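Local coordinates for putative uncharacterized protein PH0242 (Pyrococcus horikoshii, PDB 3VU1) that is the C-terminal globular domain of an archaeal oligosaccharyltransferase of the AglB family, with a bound calcium ion, at residues F67-G72 / G104-R109; V297-G302 / T330-Q335; Y337-A342 / T482-S487; I396-K401 / I465-R470. All blocks are in the same frame, centred on the assembly; numbering follows the deposited sequence.

From the N terminus, interaction 1 comes first. It closes a loop of 31 residues between the end of helix 60-69 and the turn after helix 97-103. Interaction 2 closes the next one, bringing the end of strand 293-301 against the chain that leaves strand 325-331. Interaction 3 follows it in the chain, and the two touch. It joins strand 336-356 to strand 464-487 across 139 intervening residues. Interaction 4 is nested inside that loop and pairs strand 385-401 with an earlier part of the same strand 464-487. This long strand thus carries both pairings, whose centres lie about 36 Å apart. Interactions 1 and 4 lie on the same side of the chain's centre, opposite interactions 2 and 3.

Interaction 1: residues F67-G72 / G104-R109; sequences FLARDG and GGAITR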
loop_
_atom_site.group_PDB
_atom_site.type_symbol
_atom_site.label_atom_id
_atom_site.label_comp_id
_atom_site.label_asym_id
_atom_site.label_seq_id
_atom_site.Cartn_x
_atom_site.Cartn_y
_atom_site.Cartn_z
ATOM N N PHE A 67 -0.890 -5.417 5.465
ATOM C CA PHE A 67 -1.203 -4.936 4.123
ATOM C C PHE A 67 -1.312 -6.047 3.079
ATOM O O PHE A 67 -2.321 -6.135 2.406
ATOM C CB PHE A 67 -0.165 -3.912 3.683
ATOM C CG PHE A 67 -0.370 -3.416 2.303
ATOM C CD1 PHE A 67 -1.554 -2.760 1.953
ATOM C CD2 PHE A 67 0.621 -3.604 1.331
ATOM C CE1 PHE A 67 -1.748 -2.308 0.660
ATOM C CE2 PHE A 67 0.429 -3.143 0.027
ATOM C CZ PHE A 67 -0.763 -2.500 -0.309
ATOM N N LEU A 68 -0.291 -6.897 2.957
ATOM C CA LEU A 68 -0.185 -7.809 1.810
ATOM C C LEU A 68 -1.164 -8.965 1.838
ATOM O O LEU A 68 -1.684 -9.345 0.801
ATOM C CB LEU A 68 1.243 -8.336 1.642
ATOM C CG LEU A 68 2.290 -7.290 1.219
ATOM C CD1 LEU A 68 3.733 -7.728 1.448
ATOM C CD2 LEU A 68 2.105 -6.873 -0.219
ATOM N N ALA A 69 -1.402 -9.517 3.025
ATOM C CA ALA A 69 -2.145 -10.759 3.184
ATOM C C ALA A 69 -3.637 -10.487 3.333
ATOM O O ALA A 69 -4.436 -11.405 3.370
ATOM C CB ALA A 69 -1.625 -11.543 4.395
ATOM N N ARG A 70 -4.035 -9.233 3.441
ATOM C CA ARG A 70 -5.431 -8.986 3.737
ATOM C C ARG A 70 -6.137 -8.143 2.723
ATOM O O ARG A 70 -5.561 -7.737 1.726
ATOM C CB ARG A 70 -5.594 -8.376 5.108
ATOM C CG ARG A 70 -4.912 -9.192 6.145
ATOM C CD ARG A 70 -5.712 -10.407 6.592
ATOM N NE ARG A 70 -5.580 -10.339 8.043
ATOM C CZ ARG A 70 -6.573 -10.394 8.911
ATOM N NH1 ARG A 70 -7.797 -10.643 8.501
ATOM N NH2 ARG A 70 -6.297 -10.256 10.206
ATOM N N ASP A 71 -7.401 -7.878 3.005
ATOM C CA ASP A 71 -8.318 -7.332 2.041
ATOM C C ASP A 71 -9.188 -6.409 2.852
ATOM O O ASP A 71 -9.335 -6.603 4.057
ATOM C CB ASP A 71 -9.150 -8.474 1.463
ATOM C CG ASP A 71 -10.133 -8.012 0.396
ATOM O OD1 ASP A 71 -11.125 -8.764 0.160
ATOM O OD2 ASP A 71 -9.909 -6.917 -0.190
ATOM N N GLY A 72 -9.728 -5.384 2.201
ATOM C CA GLY A 72 -10.737 -4.541 2.809
ATOM C C GLY A 72 -10.239 -3.682 3.934
ATOM O O GLY A 72 -9.096 -3.250 3.926
ATOM N N GLY A 104 0.694 -11.565 9.065
ATOM C CA GLY A 104 -0.341 -10.546 8.812
ATOM C C GLY A 104 -1.696 -10.921 9.391
ATOM O O GLY A 104 -2.683 -10.182 9.235
ATOM N N GLY A 105 -1.760 -12.074 10.053
ATOM C CA GLY A 105 -2.973 -12.474 10.759
ATOM C C GLY A 105 -4.032 -13.091 9.867
ATOM O O GLY A 105 -5.172 -13.255 10.290
ATOM N N ALA A 106 -3.651 -13.473 8.644
ATOM C CA ALA A 106 -4.563 -14.133 7.686
ATOM C C ALA A 106 -4.828 -15.612 7.980
ATOM O O ALA A 106 -5.851 -16.149 7.582
ATOM C CB ALA A 106 -4.023 -13.980 6.263
ATOM N N ILE A 107 -3.870 -16.275 8.616
ATOM C CA ILE A 107 -3.927 -17.707 8.856
ATOM C C ILE A 107 -3.443 -18.052 10.274
ATOM O O ILE A 107 -2.762 -17.269 10.933
ATOM C CB ILE A 107 -3.076 -18.507 7.842
ATOM C CG1 ILE A 107 -1.598 -18.109 7.893
ATOM C CG2 ILE A 107 -3.609 -18.367 6.425
ATOM C CD1 ILE A 107 -0.720 -19.095 7.146
ATOM N N THR A 108 -3.798 -19.238 10.739
ATOM C CA THR A 108 -3.354 -19.687 12.038
ATOM C C THR A 108 -1.936 -20.266 11.962
ATOM O O THR A 108 -1.414 -20.545 10.864
ATOM C CB THR A 108 -4.317 -20.742 12.629
ATOM O OG1 THR A 108 -4.159 -22.000 11.954
ATOM C CG2 THR A 108 -5.750 -20.256 12.530
ATOM N N ARG A 109 -1.336 -20.452 13.137
ATOM C CA ARG A 109 -0.027 -21.071 13.255
ATOM C C ARG A 109 -0.016 -22.447 12.613
ATOM O O ARG A 109 0.940 -22.803 11.917
ATOM C CB ARG A 109 0.378 -21.176 14.717
ATOM C CG ARG A 109 1.805 -21.629 14.920
ATOM C CD ARG A 109 2.379 -21.009 16.170
ATOM N NE ARG A 109 3.404 -21.876 16.716
ATOM C CZ ARG A 109 3.524 -22.156 18.004
ATOM N NH1 ARG A 109 4.477 -22.975 18.411
ATOM N NH2 ARG A 109 2.676 -21.634 18.881
#
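R70 lies against the turn formed by G104, G105 and A106. Its guanidinium meets this turn in two ways. At the edge, NE points at G104 O in the plane of the group. This is a nearly straight hydrogen bond, 3.1 Å from R70 NE to G104 O, with an N-H...O angle of 176°. Over one face sits G105 O, offset toward the rim. It is close to NH2, but the angle is too poor for a hydrogen bond. The arginine chain bends at chi2 (-80°) and again at chi3, which turns its end toward the turn. R70 NH2 has its own partner, a salt bridge to E414 on strand 412-431.

The apolar part is small. A69 CB meets A106 CB at 3.9 Å, and R70 CD lies 4.0 Å from A106 CB. The backbones come closest at A69 and G104.

G105, with positive phi, ends helix 97-103 in a Schellman motif, so R70 bonds to a carbonyl at a helix C-terminus. T108 then caps the start of helix 109-113. The contact therefore joins the last turn of helix 60-69 to the link between two helices, with strand 412-431 reached through R70.

Interaction 2: residues V297-G302 / T330-Q335; sequences VYALNG and TLPTAQ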
loop_
_atom_site.group_PDB
_atom_site.type_symbol
_atom_site.label_atom_id
_atom_site.label_comp_id
_atom_site.label_asym_id
_atom_site.label_seq_id
_atom_site.Cartn_x
_atom_site.Cartn_y
_atom_site.Cartn_z
ATOM N N VAL A 297 -6.673 21.998 -8.172
ATOM C CA VAL A 297 -6.281 21.486 -9.471
ATOM C C VAL A 297 -5.060 22.302 -9.916
ATOM O O VAL A 297 -5.067 23.553 -9.870
ATOM C CB VAL A 297 -7.447 21.549 -10.487
ATOM C CG1 VAL A 297 -7.005 21.062 -11.857
ATOM C CG2 VAL A 297 -8.614 20.688 -10.018
ATOM N N TYR A 298 -3.988 21.603 -10.266
ATOM C CA TYR A 298 -2.808 22.249 -10.835
ATOM C C TYR A 298 -2.813 21.965 -12.332
ATOM O O TYR A 298 -2.760 20.799 -12.744
ATOM C CB TYR A 298 -1.513 21.683 -10.233
ATOM C CG TYR A 298 -1.228 21.969 -8.765
ATOM C CD1 TYR A 298 -2.144 22.657 -7.967
ATOM C CD2 TYR A 298 -0.046 21.505 -8.160
ATOM C CE1 TYR A 298 -1.888 22.906 -6.626
ATOM C CE2 TYR A 298 0.211 21.745 -6.815
ATOM C CZ TYR A 298 -0.711 22.451 -6.048
ATOM O OH TYR A 298 -0.489 22.713 -4.698
ATOM N N ALA A 299 -2.888 23.015 -13.142
ATOM C CA ALA A 299 -2.715 22.873 -14.594
ATOM C C ALA A 299 -1.236 22.763 -14.897
ATOM O O ALA A 299 -0.427 23.533 -14.375
ATOM C CB ALA A 299 -3.307 24.067 -15.332
ATOM N N LEU A 300 -0.887 21.823 -15.758
ATOM C CA LEU A 300 0.507 21.571 -16.068
ATOM C C LEU A 300 0.783 21.473 -17.544
ATOM O O LEU A 300 0.072 20.773 -18.267
ATOM C CB LEU A 300 0.981 20.265 -15.408
ATOM C CG LEU A 300 1.411 20.270 -13.943
ATOM C CD1 LEU A 300 0.228 19.884 -13.086
ATOM C CD2 LEU A 300 2.544 19.279 -13.737
ATOM N N ASN A 301 1.840 22.159 -17.966
ATOM C CA ASN A 301 2.489 21.915 -19.251
ATOM C C ASN A 301 3.794 21.151 -19.031
ATOM O O ASN A 301 4.801 21.725 -18.619
ATOM C CB ASN A 301 2.761 23.233 -19.983
ATOM C CG ASN A 301 1.493 23.905 -20.489
ATOM O OD1 ASN A 301 0.544 23.245 -20.908
ATOM N ND2 ASN A 301 1.479 25.232 -20.461
ATOM N N GLY A 302 3.763 19.855 -19.300
ATOM C CA GLY A 302 4.891 18.972 -19.040
ATOM C C GLY A 302 5.134 18.815 -17.552
ATOM O O GLY A 302 4.448 18.043 -16.881
ATOM N N THR A 330 -13.166 25.880 -13.475
ATOM C CA THR A 330 -12.825 26.311 -14.813
ATOM C C THR A 330 -11.377 25.927 -15.065
ATOM O O THR A 330 -10.461 26.542 -14.502
ATOM C CB THR A 330 -13.011 27.831 -15.002
ATOM O OG1 THR A 330 -14.328 28.218 -14.564
ATOM C CG2 THR A 330 -12.830 28.194 -16.474
ATOM N N LEU A 331 -11.176 24.907 -15.897
ATOM C CA LEU A 331 -9.839 24.452 -16.255
ATOM C C LEU A 331 -9.248 25.237 -17.427
ATOM O O LEU A 331 -9.797 25.203 -18.518
ATOM C CB LEU A 331 -9.875 22.969 -16.638
ATOM C CG LEU A 331 -10.568 21.993 -15.689
ATOM C CD1 LEU A 331 -10.572 20.628 -16.324
ATOM C CD2 LEU A 331 -9.878 21.939 -14.336
ATOM N N PRO A 332 -8.094 25.899 -17.225
ATOM C CA PRO A 332 -7.445 26.569 -18.343
ATOM C C PRO A 332 -6.875 25.539 -19.279
ATOM O O PRO A 332 -6.757 24.369 -18.903
ATOM C CB PRO A 332 -6.285 27.304 -17.680
ATOM C CG PRO A 332 -5.932 26.462 -16.503
ATOM C CD PRO A 332 -7.237 25.884 -16.018
ATOM N N THR A 333 -6.501 25.970 -20.477
ATOM C CA THR A 333 -5.868 25.080 -21.453
ATOM C C THR A 333 -4.484 24.707 -20.901
ATOM O O THR A 333 -3.813 25.552 -20.316
ATOM C CB THR A 333 -5.727 25.775 -22.834
ATOM O OG1 THR A 333 -4.942 26.937 -22.642
ATOM C CG2 THR A 333 -7.079 26.256 -23.392
ATOM N N ALA A 334 -4.074 23.455 -21.085
ATOM C CA ALA A 334 -2.843 22.910 -20.508
ATOM C C ALA A 334 -2.734 21.477 -20.952
ATOM O O ALA A 334 -3.710 20.915 -21.444
ATOM C CB ALA A 334 -2.894 22.948 -18.994
ATOM N N GLN A 335 -1.566 20.865 -20.778
ATOM C CA GLN A 335 -1.400 19.476 -21.196
ATOM C C GLN A 335 -2.149 18.496 -20.291
ATOM O O GLN A 335 -2.752 17.555 -20.785
ATOM C CB GLN A 335 0.077 19.088 -21.289
ATOM C CG GLN A 335 0.257 17.608 -21.635
ATOM C CD GLN A 335 1.697 17.140 -21.662
ATOM O OE1 GLN A 335 1.958 15.987 -22.001
ATOM N NE2 GLN A 335 2.643 18.026 -21.334
#
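A299 CB touches P332 CG and A334 CB, which approach it at roughly right angles, where two antiparallel beta sheets of the Peripheral 1 region meet. Strand 293-301 belongs to one sheet, and strand 325-331 is an outermost strand of the other. The touching parts run 20° apart, but they do not pair as a regular sheet. P332 CG approaches A299 CB to 3.7 Å, and A334 CB comes to 3.9 Å from A299 CB. Farther back, V297 and L331 cross at about a right angle. V297 CG1 is anti to the backbone N (chi1 178°) and meets L331 CD2 at 3.9 Å.

The second shell is strand 336-356, the sheet neighbour of strand 293-301. Residues 332-335 connect strand 325-331 to it. Y337 packs on both V297 and L331, and its hydroxyl is hydrogen-bonded to P332 O. I309 on strand 304-314 also packs on P332.

At the more exposed end, Q335 N has two acceptors on the other segment. The bond to L300 O is weak, 3.0 Å from Q335 N, with an angle of 122°. N301 OD1 is the second acceptor. Q335 N lies 3.2 Å from N301 OD1, tilted 18° from the plane of the side-chain carbonyl.

Interaction 3: residues Y337-A342 / T482-S487; sequences YRFILA and TMIEVS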
loop_
_atom_site.group_PDB
_atom_site.type_symbol
_atom_site.label_atom_id
_atom_site.label_comp_id
_atom_site.label_asym_id
_atom_site.label_seq_id
_atom_site.Cartn_x
_atom_site.Cartn_y
_atom_site.Cartn_z
ATOM N N TYR A 337 -4.125 17.877 -16.030
ATOM C CA TYR A 337 -4.576 18.406 -14.726
ATOM C C TYR A 337 -4.235 17.466 -13.564
ATOM O O TYR A 337 -4.449 16.242 -13.627
ATOM C CB TYR A 337 -6.072 18.782 -14.722
ATOM C CG TYR A 337 -6.489 19.591 -15.930
ATOM C CD1 TYR A 337 -7.139 18.981 -16.999
ATOM C CD2 TYR A 337 -6.218 20.953 -16.015
ATOM C CE1 TYR A 337 -7.522 19.697 -18.116
ATOM C CE2 TYR A 337 -6.595 21.683 -17.131
ATOM C CZ TYR A 337 -7.247 21.043 -18.182
ATOM O OH TYR A 337 -7.630 21.739 -19.308
ATOM N N ARG A 338 -3.677 18.052 -12.515
ATOM C CA ARG A 338 -3.350 17.287 -11.328
ATOM C C ARG A 338 -4.230 17.731 -10.161
ATOM O O ARG A 338 -4.204 18.888 -9.739
ATOM C CB ARG A 338 -1.854 17.422 -10.989
ATOM C CG ARG A 338 -1.350 16.446 -9.941
ATOM C CD ARG A 338 0.072 16.779 -9.556
ATOM N NE ARG A 338 0.995 16.239 -10.532
ATOM C CZ ARG A 338 2.228 16.684 -10.730
ATOM N NH1 ARG A 338 2.691 17.708 -10.012
ATOM N NH2 ARG A 338 2.986 16.111 -11.661
ATOM N N PHE A 339 -5.007 16.789 -9.652
ATOM C CA PHE A 339 -5.798 17.003 -8.457
ATOM C C PHE A 339 -4.951 16.819 -7.184
ATOM O O PHE A 339 -4.298 15.790 -6.998
ATOM C CB PHE A 339 -7.021 16.083 -8.494
ATOM C CG PHE A 339 -7.986 16.425 -9.601
ATOM C CD1 PHE A 339 -7.639 16.229 -10.942
ATOM C CD2 PHE A 339 -9.229 16.973 -9.315
ATOM C CE1 PHE A 339 -8.513 16.550 -11.967
ATOM C CE2 PHE A 339 -10.108 17.304 -10.342
ATOM C CZ PHE A 339 -9.750 17.090 -11.665
ATOM N N ILE A 340 -4.937 17.850 -6.347
ATOM C CA ILE A 340 -4.183 17.857 -5.093
ATOM C C ILE A 340 -5.067 17.921 -3.844
ATOM O O ILE A 340 -5.987 18.733 -3.762
ATOM C CB ILE A 340 -3.152 19.018 -5.063
ATOM C CG1 ILE A 340 -1.788 18.546 -5.567
ATOM C CG2 ILE A 340 -2.891 19.477 -3.646
ATOM C CD1 ILE A 340 -1.805 18.093 -6.992
ATOM N N LEU A 341 -4.784 17.061 -2.877
ATOM C CA LEU A 341 -5.340 17.237 -1.553
ATOM C C LEU A 341 -4.227 17.804 -0.684
ATOM O O LEU A 341 -3.144 17.232 -0.607
ATOM C CB LEU A 341 -5.867 15.912 -0.994
ATOM C CG LEU A 341 -6.625 16.027 0.349
ATOM C CD1 LEU A 341 -7.782 15.056 0.395
ATOM C CD2 LEU A 341 -5.742 15.848 1.597
ATOM N N ALA A 342 -4.460 18.950 -0.061
ATOM C CA ALA A 342 -3.482 19.462 0.910
ATOM C C ALA A 342 -4.063 19.383 2.330
ATOM O O ALA A 342 -5.219 19.762 2.566
ATOM C CB ALA A 342 -2.990 20.852 0.568
ATOM N N THR A 482 -0.911 13.938 -4.338
ATOM C CA THR A 482 -1.410 13.764 -5.692
ATOM C C THR A 482 -2.547 12.769 -5.671
ATOM O O THR A 482 -2.341 11.602 -5.278
ATOM C CB THR A 482 -0.321 13.274 -6.635
ATOM O OG1 THR A 482 0.544 14.373 -6.939
ATOM C CG2 THR A 482 -0.927 12.771 -7.946
ATOM N N MET A 483 -3.737 13.210 -6.092
ATOM C CA MET A 483 -4.885 12.318 -6.063
ATOM C C MET A 483 -5.066 11.578 -7.371
ATOM O O MET A 483 -5.453 10.421 -7.384
ATOM C CB MET A 483 -6.172 13.044 -5.666
ATOM C CG MET A 483 -6.080 13.966 -4.465
ATOM S SD MET A 483 -7.722 14.535 -3.920
ATOM C CE MET A 483 -8.356 13.032 -3.167
ATOM N N ILE A 484 -4.815 12.274 -8.473
ATOM C CA ILE A 484 -4.988 11.740 -9.840
ATOM C C ILE A 484 -4.446 12.789 -10.800
ATOM O O ILE A 484 -4.439 13.980 -10.481
ATOM C CB ILE A 484 -6.473 11.410 -10.187
ATOM C CG1 ILE A 484 -6.569 10.518 -11.452
ATOM C CG2 ILE A 484 -7.293 12.705 -10.290
ATOM C CD1 ILE A 484 -7.901 9.819 -11.707
ATOM N N GLU A 485 -3.954 12.321 -11.945
ATOM C CA GLU A 485 -3.596 13.170 -13.090
ATOM C C GLU A 485 -4.501 12.855 -14.280
ATOM O O GLU A 485 -4.653 11.695 -14.685
ATOM C CB GLU A 485 -2.147 12.973 -13.478
ATOM C CG GLU A 485 -1.207 13.359 -12.364
ATOM C CD GLU A 485 0.246 13.423 -12.808
ATOM O OE1 GLU A 485 0.703 12.473 -13.491
ATOM O OE2 GLU A 485 0.924 14.424 -12.463
ATOM N N VAL A 486 -5.128 13.894 -14.815
ATOM C CA VAL A 486 -6.056 13.756 -15.939
ATOM C C VAL A 486 -5.498 14.571 -17.099
ATOM O O VAL A 486 -5.211 15.784 -16.946
ATOM C CB VAL A 486 -7.481 14.253 -15.565
ATOM C CG1 VAL A 486 -8.434 14.139 -16.748
ATOM C CG2 VAL A 486 -8.029 13.448 -14.399
ATOM N N SER A 487 -5.314 13.905 -18.242
ATOM C CA SER A 487 -4.902 14.590 -19.476
ATOM C C SER A 487 -5.993 15.524 -19.934
ATOM O O SER A 487 -7.195 15.191 -19.823
ATOM C CB SER A 487 -4.675 13.596 -20.589
ATOM O OG SER A 487 -3.559 12.795 -20.305
#
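F339 lies beside I484 in an antiparallel strand pair, the two side chains pointing the same way. F339 CD1 comes to 3.6 Å from I484 CG2, and F339 CE1 is 4.0 Å from V486 CG2. Next along, M483 crosses L341, and M483 SD lies 3.7 Å from L341 CB. The methionine chain bends at chi3 (73°), which carries CE toward L341 CD1. I255 on strand 253-262 packs on F339 and M483, and I258 of that strand packs on V486. V297 of the neighbouring strand 293-301 also touches F339.

Y337 and V486 form a hydrogen-bonded pair, and R338 and E485 a non-hydrogen-bonded one. The register slips by one at F339: F339 N donates to I484 O, while F339 O accepts from M483 N at 2.8 Å. I340 then pairs with T482.

R338 and E485 project on the other face from F339 and form the polar edge. Their chains run side by side, and the guanidinium and carboxylate planes are only 14° apart. R338 CG is anti to its backbone N (chi1 -168°), and CD passes T482 OG1. Both bonds of the salt bridge go to one oxygen: R338 NE lies 2.7 Å and R338 NH2 2.8 Å from E485 OE2.

Interaction 4: residues I396-K401 / I465-R470; sequences IYLVRK and IIRGIR
L398, I396 and I465 carry most of the buried surface between these two antiparallel strands. L398 stands beside I465 on one face of the sheet, with L398 CB 4.2 Å from I465 CB. Their backbones form a hydrogen-bonded pair, with L398 N 2.7 Å from I465 O and I465 N 3.1 Å from L398 O. L398 also crosses R467, whose CG lies 3.9 Å from L398 CG. R467 folds at chi2 (-104°) and chi3 (98°), bringing its guanidinium back over its own strand. I465 CG2 lies over the centre of one face of that group.

I396 shares this face. I396 CB lies 4.1 Å from G468 O, and its CG2 branch faces R467 CB. R60 and I63 of helix 60-69 pack on I396, and H62 on L398 and R467. On the other face, Y397 CB lies 4.3 Å from I466 CD1. L456 of helix 448-460 packs on both, and Y397 OH is hydrogen-bonded to D418.

Between I396 and Y397 the register shifts by one, with the extra residue on strand 464-487. I396 O takes two backbone bonds, from R467 N at 2.9 Å and G468 N at 3.1 Å. R467 and G468 thus both face I396, a classic beta bulge.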
loop_
_atom_site.group_PDB
_atom_site.type_symbol
_atom_site.label_atom_id
_atom_site.label_comp_id
_atom_site.label_asym_id
_atom_site.label_seq_id
_atom_site.Cartn_x
_atom_site.Cartn_y
_atom_site.Cartn_z
ATOM N N ILE A 396 3.545 -1.041 17.599
ATOM C CA ILE A 396 3.115 -2.137 16.754
ATOM C C ILE A 396 2.963 -3.320 17.683
ATOM O O ILE A 396 3.920 -3.690 18.406
ATOM C CB ILE A 396 4.125 -2.457 15.638
ATOM C CG1 ILE A 396 4.028 -1.401 14.538
ATOM C CG2 ILE A 396 3.831 -3.831 15.057
ATOM C CD1 ILE A 396 5.188 -1.395 13.546
ATOM N N TYR A 397 1.771 -3.907 17.677
ATOM C CA TYR A 397 1.506 -5.056 18.532
ATOM C C TYR A 397 0.553 -6.080 17.919
ATOM O O TYR A 397 -0.083 -5.816 16.893
ATOM C CB TYR A 397 0.965 -4.575 19.872
ATOM C CG TYR A 397 -0.287 -3.717 19.775
ATOM C CD1 TYR A 397 -1.552 -4.278 19.988
ATOM C CD2 TYR A 397 -0.208 -2.356 19.495
ATOM C CE1 TYR A 397 -2.701 -3.515 19.931
ATOM C CE2 TYR A 397 -1.354 -1.579 19.441
ATOM C CZ TYR A 397 -2.601 -2.168 19.655
ATOM O OH TYR A 397 -3.751 -1.418 19.616
ATOM N N LEU A 398 0.472 -7.247 18.554
ATOM C CA LEU A 398 -0.397 -8.331 18.112
ATOM C C LEU A 398 -1.532 -8.585 19.105
ATOM O O LEU A 398 -1.358 -8.422 20.321
ATOM C CB LEU A 398 0.412 -9.613 17.922
ATOM C CG LEU A 398 1.643 -9.537 17.020
ATOM C CD1 LEU A 398 2.199 -10.936 16.735
ATOM C CD2 LEU A 398 1.345 -8.780 15.728
ATOM N N VAL A 399 -2.692 -8.982 18.599
ATOM C CA VAL A 399 -3.770 -9.421 19.479
ATOM C C VAL A 399 -4.258 -10.793 19.041
ATOM O O VAL A 399 -4.771 -10.953 17.936
ATOM C CB VAL A 399 -4.948 -8.423 19.564
ATOM C CG1 VAL A 399 -6.021 -8.964 20.512
ATOM C CG2 VAL A 399 -4.464 -7.053 20.032
ATOM N N ARG A 400 -4.078 -11.780 19.914
ATOM C CA ARG A 400 -4.414 -13.141 19.572
ATOM C C ARG A 400 -5.890 -13.217 19.267
ATOM O O ARG A 400 -6.717 -12.614 19.962
ATOM C CB ARG A 400 -4.056 -14.114 20.701
ATOM C CG ARG A 400 -3.934 -15.571 20.242
ATOM C CD ARG A 400 -4.509 -16.570 21.228
ATOM N NE ARG A 400 -4.179 -16.170 22.576
ATOM C CZ ARG A 400 -4.896 -16.444 23.656
ATOM N NH1 ARG A 400 -6.002 -17.173 23.575
ATOM N NH2 ARG A 400 -4.475 -15.989 24.832
ATOM N N LYS A 401 -6.201 -13.946 18.206
ATOM C CA LYS A 401 -7.570 -14.209 17.805
ATOM C C LYS A 401 -7.674 -15.718 17.698
ATOM O O LYS A 401 -6.913 -16.360 16.959
ATOM C CB LYS A 401 -7.898 -13.523 16.477
ATOM C CG LYS A 401 -9.318 -13.769 16.032
ATOM C CD LYS A 401 -9.615 -13.307 14.614
ATOM C CE LYS A 401 -10.655 -14.246 14.005
ATOM N NZ LYS A 401 -11.859 -13.533 13.476
ATOM N N ILE A 465 0.774 -9.164 22.473
ATOM C CA ILE A 465 2.222 -9.293 22.286
ATOM C C ILE A 465 2.697 -7.998 21.631
ATOM O O ILE A 465 2.342 -7.703 20.502
ATOM C CB ILE A 465 2.570 -10.506 21.381
ATOM C CG1 ILE A 465 1.811 -11.764 21.815
ATOM C CG2 ILE A 465 4.065 -10.789 21.347
ATOM C CD1 ILE A 465 1.946 -12.942 20.864
ATOM N N ILE A 466 3.460 -7.192 22.349
ATOM C CA ILE A 466 4.015 -5.958 21.785
ATOM C C ILE A 466 5.202 -6.356 20.927
ATOM O O ILE A 466 6.027 -7.145 21.352
ATOM C CB ILE A 466 4.518 -5.005 22.878
ATOM C CG1 ILE A 466 3.463 -4.790 23.988
ATOM C CG2 ILE A 466 5.037 -3.716 22.278
ATOM C CD1 ILE A 466 2.442 -3.700 23.778
ATOM N N ARG A 467 5.295 -5.832 19.714
ATOM C CA ARG A 467 6.382 -6.241 18.828
ATOM C C ARG A 467 7.351 -5.106 18.532
ATOM O O ARG A 467 8.451 -5.348 18.085
ATOM C CB ARG A 467 5.821 -6.816 17.536
ATOM C CG ARG A 467 5.209 -8.198 17.677
ATOM C CD ARG A 467 6.170 -9.214 17.106
ATOM N NE ARG A 467 6.963 -9.850 18.135
ATOM C CZ ARG A 467 6.872 -11.140 18.444
ATOM N NH1 ARG A 467 6.042 -11.946 17.778
ATOM N NH2 ARG A 467 7.634 -11.636 19.407
ATOM N N GLY A 468 6.958 -3.866 18.798
ATOM C CA GLY A 468 7.864 -2.742 18.600
ATOM C C GLY A 468 7.240 -1.494 19.170
ATOM O O GLY A 468 6.026 -1.359 19.153
ATOM N N ILE A 469 8.064 -0.601 19.700
ATOM C CA ILE A 469 7.639 0.705 20.178
ATOM C C ILE A 469 8.678 1.680 19.676
ATOM O O ILE A 469 9.862 1.425 19.811
ATOM C CB ILE A 469 7.591 0.769 21.718
ATOM C CG1 ILE A 469 6.453 -0.106 22.243
ATOM C CG2 ILE A 469 7.413 2.195 22.194
ATOM C CD1 ILE A 469 6.520 -0.425 23.725
ATOM N N ARG A 470 8.251 2.793 19.098
ATOM C CA ARG A 470 9.191 3.768 18.577
ATOM C C ARG A 470 8.877 5.139 19.113
ATOM O O ARG A 470 7.702 5.474 19.362
ATOM C CB ARG A 470 9.109 3.828 17.058
ATOM C CG ARG A 470 9.394 2.501 16.421
ATOM C CD ARG A 470 9.514 2.645 14.938
ATOM N NE ARG A 470 9.981 1.400 14.366
ATOM C CZ ARG A 470 10.740 1.331 13.284
ATOM N NH1 ARG A 470 11.110 2.448 12.664
ATOM N NH2 ARG A 470 11.128 0.144 12.855
#